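Local coordinates for endoribonuclease L-PSP/chorismate mutase-like domain-containing protein (Shewanella oneidensis, PDB 2OTM) that is of uncharacterised function but belongs to the YjgF/chorismate mutase-like family and is a putative endoribonuclease that assembles as a trimer, at residues 90-102 against 127-140. Residues are numbered along the deposited sequence; the frame is centred on the assembly and turned at random. Where two conformers were deposited one is given.
Sequences IKQIYRLEGVLNV and AGRHSRMIWTNPVM. With ACT (acetate ion), chain I.
With CG anti to the backbone N (chi1 -178°) and a bend at chi2 (82°), R95 swings its guanidinium across the neighbouring strand to S131 and M133. R95 NH1 donates to S131 OG at 2.9 Å, in the guanidinium plane. R95 NE forms a salt bridge with E97 OE2 (2.9 Å), which offers its anti lone pair; the two in-plane bonds fix the rotation of the guanidinium, and M133 CG lies over one of its faces. E97 runs alongside selenomethionine M133, with OE2 3.3 Å from SE, while its OE1 meets the W135 ring edge at CH2, carboxylate and ring planes 80° apart; a bound calcium ion lies about 4 Å from the E97 side chain. Strands 92-100 and 131-136 are parallel neighbours joined through helix 109-124, a beta-alpha-beta unit of the YjgF-like fold; L96 N to S131 O, M133 N to L96 O and G98 N to M133 O are among the bonds of their ladder. On the helix-covered face, L96 lies beside H130 and R132. H130 ND1 is tied back to G128 O, and its NE2 bonds S117 of that helix. R132, extended from CG to NE, donates from NE and NH2 to an acetate probably from the crystallisation liquor, while its NH1 forms a salt bridge with D114. On the other face, with R95 and E97, V99 CG2 packs obliquely on W135 CE3 (3.8 Å), and V99 CG1 rests 3.7 Å from M140 SE. W135 also meets W135 of the third subunit edge-to-face, and S131 OG bonds S31 of the second, placing that face at the trimer interface.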
# COMPACT_ATOMS: atom_id res chain seq x y z
N ILE B 90 20.91 -0.34 9.93
CA ILE B 90 20.04 -0.45 8.74
C ILE B 90 20.87 -0.68 7.49
O ILE B 90 21.72 0.15 7.13
CB ILE B 90 19.14 0.79 8.63
CG1 ILE B 90 18.13 0.79 9.79
CG2 ILE B 90 18.40 0.86 7.21
CD1 ILE B 90 17.47 2.08 10.04
N LYS B 91 20.67 -1.82 6.84
CA LYS B 91 21.33 -2.10 5.57
C LYS B 91 20.81 -1.22 4.44
O LYS B 91 21.57 -0.73 3.63
CB LYS B 91 21.14 -3.55 5.18
CG LYS B 91 21.88 -4.50 6.09
CD LYS B 91 21.79 -5.94 5.59
CE LYS B 91 22.61 -6.87 6.50
NZ LYS B 91 22.84 -8.20 5.89
N GLN B 92 19.49 -1.01 4.40
CA GLN B 92 18.88 -0.12 3.41
C GLN B 92 17.49 0.25 3.84
O GLN B 92 16.82 -0.55 4.45
CB GLN B 92 18.79 -0.77 2.01
CG GLN B 92 18.17 -2.16 1.99
CD GLN B 92 17.79 -2.64 0.57
OE1 GLN B 92 17.76 -1.86 -0.40
NE2 GLN B 92 17.47 -3.92 0.45
N ILE B 93 17.09 1.46 3.52
CA ILE B 93 15.70 1.86 3.54
C ILE B 93 15.23 1.60 2.13
O ILE B 93 15.51 2.41 1.25
CB ILE B 93 15.51 3.37 3.81
CG1 ILE B 93 16.23 3.83 5.08
CG2 ILE B 93 13.99 3.69 3.88
CD1 ILE B 93 15.64 3.32 6.29
N TYR B 94 14.64 0.44 1.90
CA TYR B 94 14.36 0.00 0.53
C TYR B 94 13.04 0.54 -0.03
O TYR B 94 12.82 0.47 -1.25
CB TYR B 94 14.39 -1.53 0.38
CG TYR B 94 13.39 -2.27 1.22
CD1 TYR B 94 12.12 -2.53 0.74
CD2 TYR B 94 13.72 -2.75 2.49
CE1 TYR B 94 11.20 -3.23 1.48
CE2 TYR B 94 12.76 -3.44 3.26
CZ TYR B 94 11.53 -3.69 2.72
OH TYR B 94 10.59 -4.36 3.41
N ARG B 95 12.17 1.04 0.84
CA ARG B 95 10.85 1.49 0.39
C ARG B 95 10.31 2.62 1.26
O ARG B 95 10.42 2.59 2.49
CB ARG B 95 9.89 0.32 0.44
CG ARG B 95 8.47 0.58 -0.03
CD ARG B 95 8.43 0.49 -1.48
NE ARG B 95 7.13 0.10 -2.01
CZ ARG B 95 6.94 -0.22 -3.29
NH1 ARG B 95 7.95 -0.17 -4.13
NH2 ARG B 95 5.75 -0.59 -3.72
N LEU B 96 9.76 3.64 0.59
CA LEU B 96 9.04 4.75 1.20
C LEU B 96 7.62 4.69 0.65
O LEU B 96 7.46 4.57 -0.55
CB LEU B 96 9.66 6.06 0.76
CG LEU B 96 8.85 7.36 0.86
CD1 LEU B 96 8.53 7.63 2.34
CD2 LEU B 96 9.60 8.53 0.17
N GLU B 97 6.60 4.78 1.51
CA GLU B 97 5.21 4.87 1.05
C GLU B 97 4.59 6.08 1.74
O GLU B 97 4.59 6.18 2.96
CB GLU B 97 4.43 3.56 1.23
CG GLU B 97 5.15 2.35 0.54
CD GLU B 97 4.47 1.00 0.62
OE1 GLU B 97 3.44 0.82 1.33
OE2 GLU B 97 5.00 0.09 -0.04
N GLY B 98 4.10 7.03 0.95
CA GLY B 98 3.58 8.29 1.45
C GLY B 98 2.17 8.57 0.98
O GLY B 98 1.84 8.27 -0.17
N VAL B 99 1.38 9.17 1.86
CA VAL B 99 0.02 9.59 1.59
C VAL B 99 -0.08 11.08 1.86
O VAL B 99 0.42 11.57 2.90
CB VAL B 99 -1.01 8.92 2.53
CG1 VAL B 99 -2.41 9.20 2.05
CG2 VAL B 99 -0.79 7.41 2.65
N LEU B 100 -0.74 11.79 0.95
CA LEU B 100 -1.02 13.21 1.10
C LEU B 100 -2.47 13.50 0.87
O LEU B 100 -3.11 12.85 0.06
CB LEU B 100 -0.18 14.05 0.13
CG LEU B 100 1.35 14.02 0.38
CD1 LEU B 100 2.05 13.06 -0.55
CD2 LEU B 100 1.96 15.39 0.25
N ASN B 101 -2.98 14.54 1.53
CA ASN B 101 -4.29 15.08 1.17
C ASN B 101 -4.04 16.22 0.20
O ASN B 101 -3.33 17.18 0.55
CB ASN B 101 -5.02 15.61 2.41
CG ASN B 101 -6.45 16.02 2.10
OD1 ASN B 101 -6.89 15.98 0.94
ND2 ASN B 101 -7.18 16.42 3.12
N VAL B 102 -4.58 16.10 -1.04
CA VAL B 102 -4.22 16.99 -2.15
C VAL B 102 -5.51 17.49 -2.81
O VAL B 102 -6.43 16.73 -3.10
CB VAL B 102 -3.30 16.25 -3.19
CG1 VAL B 102 -2.86 17.19 -4.32
CG2 VAL B 102 -2.07 15.68 -2.49
N ALA B 127 22.62 3.88 1.37
CA ALA B 127 21.66 3.02 2.08
C ALA B 127 20.22 3.60 2.11
O ALA B 127 19.31 2.92 2.54
CB ALA B 127 22.13 2.76 3.50
N GLY B 128 20.05 4.84 1.66
CA GLY B 128 18.77 5.50 1.60
C GLY B 128 18.09 5.45 0.25
O GLY B 128 17.00 5.99 0.09
N ARG B 129 18.70 4.78 -0.73
CA ARG B 129 18.10 4.64 -2.07
C ARG B 129 16.92 3.70 -1.99
O ARG B 129 17.08 2.56 -1.56
CB ARG B 129 19.12 4.08 -3.05
CG ARG B 129 20.32 4.97 -3.29
CD ARG B 129 21.33 4.29 -4.19
NE ARG B 129 20.98 4.41 -5.60
CZ ARG B 129 21.69 3.88 -6.60
NH1 ARG B 129 22.79 3.18 -6.35
NH2 ARG B 129 21.29 4.05 -7.85
N HIS B 130 15.76 4.17 -2.41
CA HIS B 130 14.52 3.47 -2.17
C HIS B 130 13.61 3.57 -3.37
O HIS B 130 13.71 4.55 -4.11
CB HIS B 130 13.78 4.12 -1.02
CG HIS B 130 13.58 5.60 -1.20
ND1 HIS B 130 14.56 6.52 -0.89
CD2 HIS B 130 12.52 6.31 -1.65
CE1 HIS B 130 14.12 7.73 -1.16
NE2 HIS B 130 12.88 7.64 -1.60
N SER B 131 12.75 2.55 -3.55
CA SER B 131 11.57 2.66 -4.40
C SER B 131 10.51 3.36 -3.57
O SER B 131 10.65 3.53 -2.36
CB SER B 131 11.05 1.30 -4.91
OG SER B 131 10.74 0.39 -3.85
N ARG B 132 9.42 3.79 -4.22
CA ARG B 132 8.38 4.46 -3.46
C ARG B 132 7.01 4.33 -4.08
O ARG B 132 6.89 4.05 -5.30
CB ARG B 132 8.75 5.94 -3.20
CG ARG B 132 8.21 6.95 -4.17
CD ARG B 132 8.67 8.35 -3.75
NE ARG B 132 8.09 9.32 -4.66
CZ ARG B 132 8.45 10.59 -4.77
NH1 ARG B 132 9.40 11.12 -4.01
NH2 ARG B 132 7.82 11.34 -5.65
N MSE B 133 6.02 4.45 -3.19
CA MSE B 133 4.60 4.53 -3.56
C MSE B 133 4.07 5.86 -3.08
O MSE B 133 4.49 6.41 -2.05
CB MSE B 133 3.79 3.40 -2.89
CG MSE B 133 4.30 2.02 -3.14
SE MSE B 133 2.96 0.66 -2.55
CE MSE B 133 1.64 0.77 -3.94
N ILE B 134 3.10 6.38 -3.82
CA ILE B 134 2.50 7.64 -3.43
C ILE B 134 0.99 7.51 -3.60
O ILE B 134 0.52 6.88 -4.57
CB ILE B 134 3.03 8.81 -4.29
CG1 ILE B 134 2.56 10.12 -3.69
CG2 ILE B 134 2.54 8.66 -5.77
CD1 ILE B 134 3.34 11.38 -4.18
N TRP B 135 0.24 8.04 -2.64
CA TRP B 135 -1.23 8.07 -2.73
C TRP B 135 -1.74 9.44 -2.29
O TRP B 135 -1.08 10.14 -1.54
CB TRP B 135 -1.90 7.06 -1.78
CG TRP B 135 -1.60 5.60 -1.98
CD1 TRP B 135 -2.17 4.73 -2.87
CD2 TRP B 135 -0.65 4.87 -1.24
NE1 TRP B 135 -1.63 3.46 -2.70
CE2 TRP B 135 -0.68 3.52 -1.71
CE3 TRP B 135 0.24 5.21 -0.23
CZ2 TRP B 135 0.10 2.54 -1.17
CZ3 TRP B 135 1.03 4.23 0.31
CH2 TRP B 135 0.96 2.90 -0.17
N THR B 136 -2.92 9.81 -2.81
CA THR B 136 -3.66 10.88 -2.25
C THR B 136 -4.91 10.30 -1.64
O THR B 136 -5.58 9.44 -2.26
CB THR B 136 -4.00 11.99 -3.27
OG1 THR B 136 -4.77 11.43 -4.34
CG2 THR B 136 -2.70 12.59 -3.84
N ASN B 137 -5.28 10.79 -0.47
CA ASN B 137 -6.53 10.37 0.17
C ASN B 137 -7.31 11.60 0.60
O ASN B 137 -6.70 12.62 0.98
CB ASN B 137 -6.26 9.57 1.45
CG ASN B 137 -5.72 8.15 1.23
OD1 ASN B 137 -5.44 7.49 2.23
ND2 ASN B 137 -5.55 7.68 -0.03
N PRO B 138 -8.65 11.53 0.54
CA PRO B 138 -9.45 12.73 0.82
C PRO B 138 -9.55 13.09 2.29
O PRO B 138 -9.83 14.27 2.63
CB PRO B 138 -10.82 12.37 0.28
CG PRO B 138 -10.86 10.90 0.28
CD PRO B 138 -9.47 10.40 0.14
N VAL B 139 -9.38 12.10 3.15
CA VAL B 139 -9.54 12.30 4.60
C VAL B 139 -8.36 11.64 5.28
O VAL B 139 -8.01 10.50 4.95
CB VAL B 139 -10.90 11.68 5.14
CG1 VAL B 139 -10.96 11.81 6.67
CG2 VAL B 139 -12.12 12.31 4.45
N MSE B 140 -7.76 12.33 6.23
CA MSE B 140 -6.53 11.87 6.87
C MSE B 140 -6.69 11.78 8.38
O MSE B 140 -7.38 12.60 8.97
CB MSE B 140 -5.38 12.85 6.56
CG MSE B 140 -5.09 13.05 5.12
SE MSE B 140 -4.23 11.50 4.32
CE MSE B 140 -2.43 11.82 5.04
C ACT I . 5.76 9.01 -7.58
O ACT I . 6.17 8.23 -6.66
OXT ACT I . 5.95 10.25 -7.44
CH3 ACT I . 5.05 8.53 -8.82
O HOH W 1 19.36 1.02 -0.38
O HOH W 2 -10.18 15.98 0.68